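Local coordinates for probable branched-chain amino acid ABC transporter, amino acid binding protein (Thermus thermophilus, PDB 3LKB) that binds valine and probably delivers branched-chain amino acids to an ABC transporter for uptake, at residues A138-P152 against L170-S182. The protein carries 2 engineered substitutions. Sequence-based numbering, arbitrary orientation.
Sequences AREKKGAKVALVVHP and LGLQIVDVQEVGS
Val146, Leu148 and Val150 pair in parallel with Ile174, Val177 and Glu179, joining two strands of a beta-alpha-beta crossover in a lobe of this periplasmic binding protein. Strand 173-179 is the outermost of its sheet within the chain; helix 160-170, the main helix of the connection between them, packs on Leu148, Val150, Ile174 and Val177, while helix 188-196 lies against Val149 and Val180 on the other face. Val146 N reaches Gln173 O at 2.8 Å and Val146 O takes Val175 N; Leu148 N then skips Val175 O and bonds to Asp176 O, so strand 173-179 carries one extra residue, a beta bulge at Val175.

Lys145 runs beside Gln173, both chains pointing the same way. Its CB meets Val175 CG1 at 3.8 Å; CG, turned anti to the carbonyl carbon (chi1 -55°), faces Gln173 CG; CD lies 3.6 Å from Gln173 OE1; and NZ stays 3.9 Å from that oxygen, too far for a hydrogen bond. Cut back to an alanine, Lys145 would keep only the CB touch on Val175, and the Gln173 amide, without the lysine methylenes alongside, would probably be freer to turn.

On the helix 160-170 side, Ile174 CD1 touches both Val146 CG2 and Leu148 CD2, the latter at 3.9 Å. Beyond, Glu179 lays its CG 3.6 Å from Val150 CG1 and salt-bridges Arg157 through OE1. On the opposite face, toward helix 188-196, Val149 CG1 meets Val180 CG2 at 3.7 Å.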
ATOM      1  N   ALA A 138       9.105  27.899  21.194  1.00 14.92           N
ATOM      2  CA  ALA A 138       9.442  28.790  22.322  1.00 17.18           C
ATOM      3  C   ALA A 138      10.012  30.126  21.813  1.00 18.08           C
ATOM      4  O   ALA A 138       9.777  31.145  22.406  1.00 18.51           O
ATOM      5  CB  ALA A 138      10.416  28.109  23.314  1.00 15.85           C
ATOM      6  N   ARG A 139      10.750  30.112  20.705  1.00 20.11           N
ATOM      7  CA  ARG A 139      11.188  31.364  20.081  1.00 21.78           C
ATOM      8  C   ARG A 139       9.994  32.218  19.647  1.00 21.51           C
ATOM      9  O   ARG A 139      10.044  33.420  19.760  1.00 21.79           O
ATOM     10  CB  ARG A 139      12.018  31.069  18.851  1.00 22.50           C
ATOM     11  CG  ARG A 139      11.133  30.381  17.671  1.00 27.78           C
ATOM     12  CD  ARG A 139      10.937  31.152  16.295  1.00 28.06           C
ATOM     13  NE  ARG A 139      12.046  30.902  15.351  1.00 30.82           N
ATOM     14  CZ  ARG A 139      13.332  31.218  15.586  1.00 29.46           C
ATOM     15  NH1 ARG A 139      13.666  31.784  16.752  1.00 24.64           N
ATOM     16  NH2 ARG A 139      14.285  30.964  14.662  1.00 25.34           N
ATOM     17  N   GLU A 140       8.938  31.591  19.121  1.00 22.09           N
ATOM     18  CA  GLU A 140       7.747  32.318  18.664  1.00 22.01           C
ATOM     19  C   GLU A 140       6.939  32.901  19.798  1.00 21.35           C
ATOM     20  O   GLU A 140       6.468  34.016  19.682  1.00 20.88           O
ATOM     21  CB  GLU A 140       6.794  31.410  17.912  1.00 22.27           C
ATOM     22  CG  GLU A 140       7.090  31.289  16.483  1.00 26.26           C
ATOM     23  CD  GLU A 140       5.854  31.378  15.590  1.00 29.98           C
ATOM     24  OE1 GLU A 140       6.068  31.664  14.390  1.00 33.46           O
ATOM     25  OE2 GLU A 140       4.704  31.139  16.049  1.00 29.02           O
ATOM     26  N   LYS A 141       6.755  32.121  20.868  1.00 20.88           N
ATOM     27  CA  LYS A 141       5.783  32.430  21.896  1.00 20.95           C
ATOM     28  C   LYS A 141       6.171  31.735  23.178  1.00 21.42           C
ATOM     29  O   LYS A 141       6.134  30.496  23.226  1.00 21.43           O
ATOM     30  CB  LYS A 141       4.413  31.922  21.475  1.00 21.21           C
ATOM     31  CG  LYS A 141       3.346  31.994  22.583  1.00 22.57           C
ATOM     32  CD  LYS A 141       2.459  33.222  22.397  1.00 26.49           C
ATOM     33  CE  LYS A 141       1.571  33.480  23.619  1.00 30.55           C
ATOM     34  NZ  LYS A 141       0.483  32.462  23.773  1.00 33.62           N
ATOM     35  N   LYS A 142       6.561  32.517  24.207  1.00 21.81           N
ATOM     36  CA  LYS A 142       6.935  31.974  25.531  1.00 22.09           C
ATOM     37  C   LYS A 142       5.717  31.546  26.262  1.00 20.78           C
ATOM     38  O   LYS A 142       4.652  32.177  26.146  1.00 20.93           O
ATOM     39  CB  LYS A 142       7.688  32.959  26.415  1.00 22.72           C
ATOM     40  CG  LYS A 142       7.558  34.367  25.960  1.00 28.89           C
ATOM     41  CD  LYS A 142       8.649  34.736  24.928  1.00 37.12           C
ATOM     42  CE  LYS A 142       8.199  34.642  23.435  1.00 41.01           C
ATOM     43  NZ  LYS A 142       9.279  34.026  22.574  1.00 40.34           N
ATOM     44  N   GLY A 143       5.893  30.464  27.004  1.00 19.69           N
ATOM     45  CA  GLY A 143       4.849  29.877  27.817  1.00 18.09           C
ATOM     46  C   GLY A 143       3.769  29.238  26.972  1.00 17.07           C
ATOM     47  O   GLY A 143       2.672  28.999  27.485  1.00 16.29           O
ATOM     48  N   ALA A 144       4.071  28.968  25.696  1.00 15.44           N
ATOM     49  CA  ALA A 144       3.066  28.438  24.761  1.00 15.48           C
ATOM     50  C   ALA A 144       2.475  27.109  25.211  1.00 15.61           C
ATOM     51  O   ALA A 144       3.177  26.247  25.707  1.00 15.51           O
ATOM     52  CB  ALA A 144       3.628  28.298  23.374  1.00 14.77           C
ATOM     53  N   LYS A 145       1.175  26.943  25.035  1.00 15.71           N
ATOM     54  CA  LYS A 145       0.569  25.682  25.336  1.00 15.71           C
ATOM     55  C   LYS A 145       0.655  24.787  24.119  1.00 14.53           C
ATOM     56  O   LYS A 145       0.239  25.161  23.050  1.00 14.60           O
ATOM     57  CB  LYS A 145      -0.892  25.862  25.722  1.00 17.43           C
ATOM     58  CG  LYS A 145      -1.186  26.853  26.897  1.00 21.14           C
ATOM     59  CD  LYS A 145      -1.975  26.093  27.932  1.00 25.59           C
ATOM     60  CE  LYS A 145      -3.189  26.827  28.418  1.00 28.55           C
ATOM     61  NZ  LYS A 145      -2.944  27.410  29.772  1.00 32.43           N
ATOM     62  N   VAL A 146       1.167  23.582  24.301  1.00 13.80           N
ATOM     63  CA  VAL A 146       1.352  22.659  23.200  1.00 12.27           C
ATOM     64  C   VAL A 146       0.754  21.292  23.513  1.00 12.16           C
ATOM     65  O   VAL A 146       0.750  20.843  24.660  1.00 11.41           O
ATOM     66  CB  VAL A 146       2.851  22.600  22.741  1.00 12.60           C
ATOM     67  CG1 VAL A 146       3.736  23.382  23.614  1.00 12.39           C
ATOM     68  CG2 VAL A 146       3.419  21.172  22.468  1.00 12.15           C
ATOM     69  N   ALA A 147       0.246  20.638  22.476  1.00 11.08           N
ATOM     70  CA  ALA A 147      -0.304  19.318  22.614  1.00 10.92           C
ATOM     71  C   ALA A 147       0.502  18.410  21.693  1.00 11.49           C
ATOM     72  O   ALA A 147       0.947  18.825  20.613  1.00 13.00           O
ATOM     73  CB  ALA A 147      -1.728  19.333  22.205  1.00 10.75           C
ATOM     74  N   LEU A 148       0.717  17.181  22.117  1.00 11.40           N
ATOM     75  CA  LEU A 148       1.353  16.220  21.275  1.00 11.39           C
ATOM     76  C   LEU A 148       0.289  15.254  20.791  1.00 11.42           C
ATOM     77  O   LEU A 148      -0.552  14.811  21.580  1.00 11.79           O
ATOM     78  CB  LEU A 148       2.453  15.471  22.033  1.00 12.18           C
ATOM     79  CG  LEU A 148       3.595  16.267  22.713  1.00 14.68           C
ATOM     80  CD1 LEU A 148       4.668  15.295  23.284  1.00 16.27           C
ATOM     81  CD2 LEU A 148       4.253  17.316  21.815  1.00 14.64           C
ATOM     82  N   VAL A 149       0.330  14.938  19.491  1.00 10.66           N
ATOM     83  CA  VAL A 149      -0.480  13.881  18.893  1.00  9.88           C
ATOM     84  C   VAL A 149       0.404  12.864  18.152  1.00  8.80           C
ATOM     85  O   VAL A 149       1.141  13.214  17.258  1.00  9.26           O
ATOM     86  CB  VAL A 149      -1.560  14.466  17.922  1.00 10.58           C
ATOM     87  CG1 VAL A 149      -2.219  13.364  17.101  1.00  9.77           C
ATOM     88  CG2 VAL A 149      -2.608  15.193  18.695  1.00 10.13           C
ATOM     89  N   VAL A 150       0.207  11.595  18.445  1.00  7.95           N
ATOM     90  CA  VAL A 150       1.207  10.594  18.310  1.00  7.81           C
ATOM     91  C   VAL A 150       0.582   9.284  17.851  1.00  8.61           C
ATOM     92  O   VAL A 150      -0.566   8.952  18.202  1.00  9.05           O
ATOM     93  CB  VAL A 150       1.840  10.477  19.667  1.00  8.25           C
ATOM     94  CG1 VAL A 150       1.830   9.094  20.223  1.00  9.16           C
ATOM     95  CG2 VAL A 150       3.147  11.154  19.697  1.00  9.27           C
ATOM     96  N   HIS A 151       1.309   8.568  17.006  1.00  8.06           N
ATOM     97  CA  HIS A 151       0.839   7.312  16.490  1.00  7.97           C
ATOM     98  C   HIS A 151       0.805   6.323  17.653  1.00  8.35           C
ATOM     99  O   HIS A 151       1.675   6.380  18.570  1.00  7.11           O
ATOM    100  CB  HIS A 151       1.820   6.850  15.419  1.00  8.12           C
ATOM    101  CG  HIS A 151       1.386   5.629  14.681  1.00  8.88           C
ATOM    102  ND1 HIS A 151       1.745   4.355  15.078  1.00  6.28           N
ATOM    103  CD2 HIS A 151       0.594   5.482  13.585  1.00  8.18           C
ATOM    104  CE1 HIS A 151       1.205   3.481  14.244  1.00  6.68           C
ATOM    105  NE2 HIS A 151       0.506   4.138  13.331  1.00  7.62           N
ATOM    106  N   PRO A 152      -0.183   5.396  17.633  1.00  8.56           N
ATOM    107  CA  PRO A 152      -0.334   4.498  18.792  1.00  8.84           C
ATOM    108  C   PRO A 152       0.647   3.361  18.672  1.00  8.94           C
ATOM    109  O   PRO A 152       0.280   2.297  18.258  1.00 10.28           O
ATOM    110  CB  PRO A 152      -1.773   3.969  18.654  1.00  7.81           C
ATOM    111  CG  PRO A 152      -2.393   4.789  17.449  1.00  8.42           C
ATOM    112  CD  PRO A 152      -1.200   5.088  16.606  1.00  8.57           C
ATOM    113  N   LEU A 170      12.229  24.815  28.430  1.00 24.28           N
ATOM    114  CA  LEU A 170      11.913  25.960  27.576  1.00 22.93           C
ATOM    115  C   LEU A 170      10.796  26.808  28.150  1.00 22.25           C
ATOM    116  O   LEU A 170      10.471  27.848  27.598  1.00 22.60           O
ATOM    117  CB  LEU A 170      11.446  25.465  26.202  1.00 22.20           C
ATOM    118  CG  LEU A 170      12.500  24.876  25.281  1.00 22.45           C
ATOM    119  CD1 LEU A 170      11.786  24.141  24.190  1.00 18.89           C
ATOM    120  CD2 LEU A 170      13.488  25.951  24.712  1.00 22.88           C
ATOM    121  N   GLY A 171      10.178  26.324  29.213  1.00 21.56           N
ATOM    122  CA  GLY A 171       9.041  26.989  29.811  1.00 21.21           C
ATOM    123  C   GLY A 171       7.737  26.822  29.045  1.00 21.61           C
ATOM    124  O   GLY A 171       6.884  27.719  29.104  1.00 22.71           O
ATOM    125  N   LEU A 172       7.564  25.706  28.323  1.00 20.63           N
ATOM    126  CA  LEU A 172       6.325  25.462  27.571  1.00 19.77           C
ATOM    127  C   LEU A 172       5.453  24.524  28.361  1.00 20.10           C
ATOM    128  O   LEU A 172       5.923  23.788  29.208  1.00 19.88           O
ATOM    129  CB  LEU A 172       6.611  24.822  26.219  1.00 19.09           C
ATOM    130  CG  LEU A 172       7.603  25.515  25.280  1.00 19.22           C
ATOM    131  CD1 LEU A 172       7.746  24.712  24.001  1.00 16.84           C
ATOM    132  CD2 LEU A 172       7.244  26.966  24.958  1.00 15.87           C
ATOM    133  N   GLN A 173       4.164  24.502  28.097  1.00 20.77           N
ATOM    134  CA  GLN A 173       3.427  23.456  28.747  1.00 21.18           C
ATOM    135  C   GLN A 173       2.782  22.466  27.800  1.00 20.70           C
ATOM    136  O   GLN A 173       2.016  22.819  26.904  1.00 22.04           O
ATOM    137  CB  GLN A 173       2.491  24.013  29.783  1.00 21.29           C
ATOM    138  CG  GLN A 173       1.323  24.749  29.290  1.00 25.96           C
ATOM    139  CD  GLN A 173       0.456  25.167  30.467  1.00 31.15           C
ATOM    140  OE1 GLN A 173      -0.524  24.495  30.820  1.00 30.40           O
ATOM    141  NE2 GLN A 173       0.849  26.256  31.116  1.00 34.26           N
ATOM    142  N   ILE A 174       3.152  21.216  27.976  1.00 19.69           N
ATOM    143  CA  ILE A 174       2.510  20.146  27.270  1.00 18.97           C
ATOM    144  C   ILE A 174       1.235  19.885  28.019  1.00 19.34           C
ATOM    145  O   ILE A 174       1.304  19.410  29.151  1.00 19.76           O
ATOM    146  CB  ILE A 174       3.357  18.870  27.351  1.00 18.92           C
ATOM    147  CG1 ILE A 174       4.739  19.118  26.753  1.00 17.21           C
ATOM    148  CG2 ILE A 174       2.608  17.661  26.708  1.00 16.93           C
ATOM    149  CD1 ILE A 174       4.809  19.045  25.258  1.00 16.77           C
ATOM    150  N   VAL A 175       0.091  20.159  27.415  1.00 19.01           N
ATOM    151  CA  VAL A 175      -1.165  20.052  28.156  1.00 21.05           C
ATOM    152  C   VAL A 175      -1.905  18.707  27.919  1.00 22.21           C
ATOM    153  O   VAL A 175      -2.717  18.265  28.759  1.00 22.64           O
ATOM    154  CB  VAL A 175      -2.112  21.253  27.912  1.00 20.90           C
ATOM    155  CG1 VAL A 175      -1.427  22.310  27.077  1.00 23.28           C
ATOM    156  CG2 VAL A 175      -3.356  20.823  27.198  1.00 21.31           C
ATOM    157  N   ASP A 176      -1.636  18.062  26.786  1.00 22.49           N
ATOM    158  CA  ASP A 176      -2.176  16.747  26.542  1.00 22.52           C
ATOM    159  C   ASP A 176      -1.236  16.012  25.642  1.00 22.28           C
ATOM    160  O   ASP A 176      -0.448  16.641  24.914  1.00 22.63           O
ATOM    161  CB  ASP A 176      -3.548  16.854  25.872  1.00 23.38           C
ATOM    162  CG  ASP A 176      -4.481  15.710  26.257  1.00 24.61           C
ATOM    163  OD1 ASP A 176      -3.986  14.743  26.877  1.00 24.37           O
ATOM    164  OD2 ASP A 176      -5.709  15.783  25.930  1.00 29.45           O
ATOM    165  N   VAL A 177      -1.277  14.690  25.748  1.00 21.40           N
ATOM    166  CA  VAL A 177      -0.796  13.808  24.721  1.00 20.86           C
ATOM    167  C   VAL A 177      -1.783  12.688  24.401  1.00 21.23           C
ATOM    168  O   VAL A 177      -2.229  11.900  25.268  1.00 20.87           O
ATOM    169  CB  VAL A 177       0.709  13.380  24.893  1.00 21.67           C
ATOM    170  CG1 VAL A 177       1.328  13.907  26.163  1.00 23.34           C
ATOM    171  CG2 VAL A 177       0.971  11.893  24.674  1.00 20.28           C
ATOM    172  N   GLN A 178      -2.147  12.688  23.130  1.00 20.67           N
ATOM    173  CA  GLN A 178      -3.123  11.815  22.552  1.00 21.26           C
ATOM    174  C   GLN A 178      -2.506  10.930  21.475  1.00 20.37           C
ATOM    175  O   GLN A 178      -1.703  11.374  20.658  1.00 19.33           O
ATOM    176  CB  GLN A 178      -4.188  12.648  21.843  1.00 21.94           C
ATOM    177  CG  GLN A 178      -5.188  13.370  22.723  1.00 27.24           C
ATOM    178  CD  GLN A 178      -6.091  12.437  23.480  1.00 30.80           C
ATOM    179  OE1 GLN A 178      -6.680  11.524  22.909  1.00 34.50           O
ATOM    180  NE2 GLN A 178      -6.198  12.661  24.785  1.00 33.68           N
ATOM    181  N   GLU A 179      -2.960   9.715  21.406  1.00 20.41           N
ATOM    182  CA  GLU A 179      -2.598   8.760  20.434  1.00 20.09           C
ATOM    183  C   GLU A 179      -3.678   8.703  19.367  1.00 19.50           C
ATOM    184  O   GLU A 179      -4.777   8.478  19.679  1.00 19.82           O
ATOM    185  CB  GLU A 179      -2.342   7.420  21.132  1.00 20.25           C
ATOM    186  CG  GLU A 179      -0.903   7.269  21.586  1.00 22.67           C
ATOM    187  CD  GLU A 179      -0.576   6.138  22.571  1.00 28.47           C
ATOM    188  OE1 GLU A 179      -1.019   5.013  22.423  1.00 31.28           O
ATOM    189  OE2 GLU A 179       0.190   6.362  23.497  1.00 30.05           O
ATOM    190  N   VAL A 180      -3.330   8.978  18.123  1.00 18.44           N
ATOM    191  CA  VAL A 180      -4.230   8.887  16.984  1.00 17.87           C
ATOM    192  C   VAL A 180      -3.621   8.093  15.828  1.00 18.41           C
ATOM    193  O   VAL A 180      -2.600   8.426  15.317  1.00 18.63           O
ATOM    194  CB  VAL A 180      -4.701  10.286  16.473  1.00 20.00           C
ATOM    195  CG1 VAL A 180      -5.653  10.203  15.376  1.00 20.00           C
ATOM    196  CG2 VAL A 180      -5.195  11.131  17.546  1.00 20.00           C
ATOM    197  N   GLY A 181      -4.299   7.033  15.427  1.00 18.21           N
ATOM    198  CA  GLY A 181      -3.893   6.194  14.322  1.00 17.54           C
ATOM    199  C   GLY A 181      -4.603   6.383  13.016  1.00 17.01           C
ATOM    200  O   GLY A 181      -5.313   7.308  12.848  1.00 16.88           O
ATOM    201  N   SER A 182      -4.403   5.489  12.079  1.00 17.03           N
ATOM    202  CA  SER A 182      -5.033   5.664  10.789  1.00 18.85           C
ATOM    203  C   SER A 182      -6.524   5.318  10.925  1.00 18.19           C
ATOM    204  O   SER A 182      -6.906   4.611  11.854  1.00 18.61           O
ATOM    205  CB  SER A 182      -4.330   4.787   9.749  1.00 19.31           C
ATOM    206  OG  SER A 182      -4.404   3.424  10.196  1.00 23.07           O
TER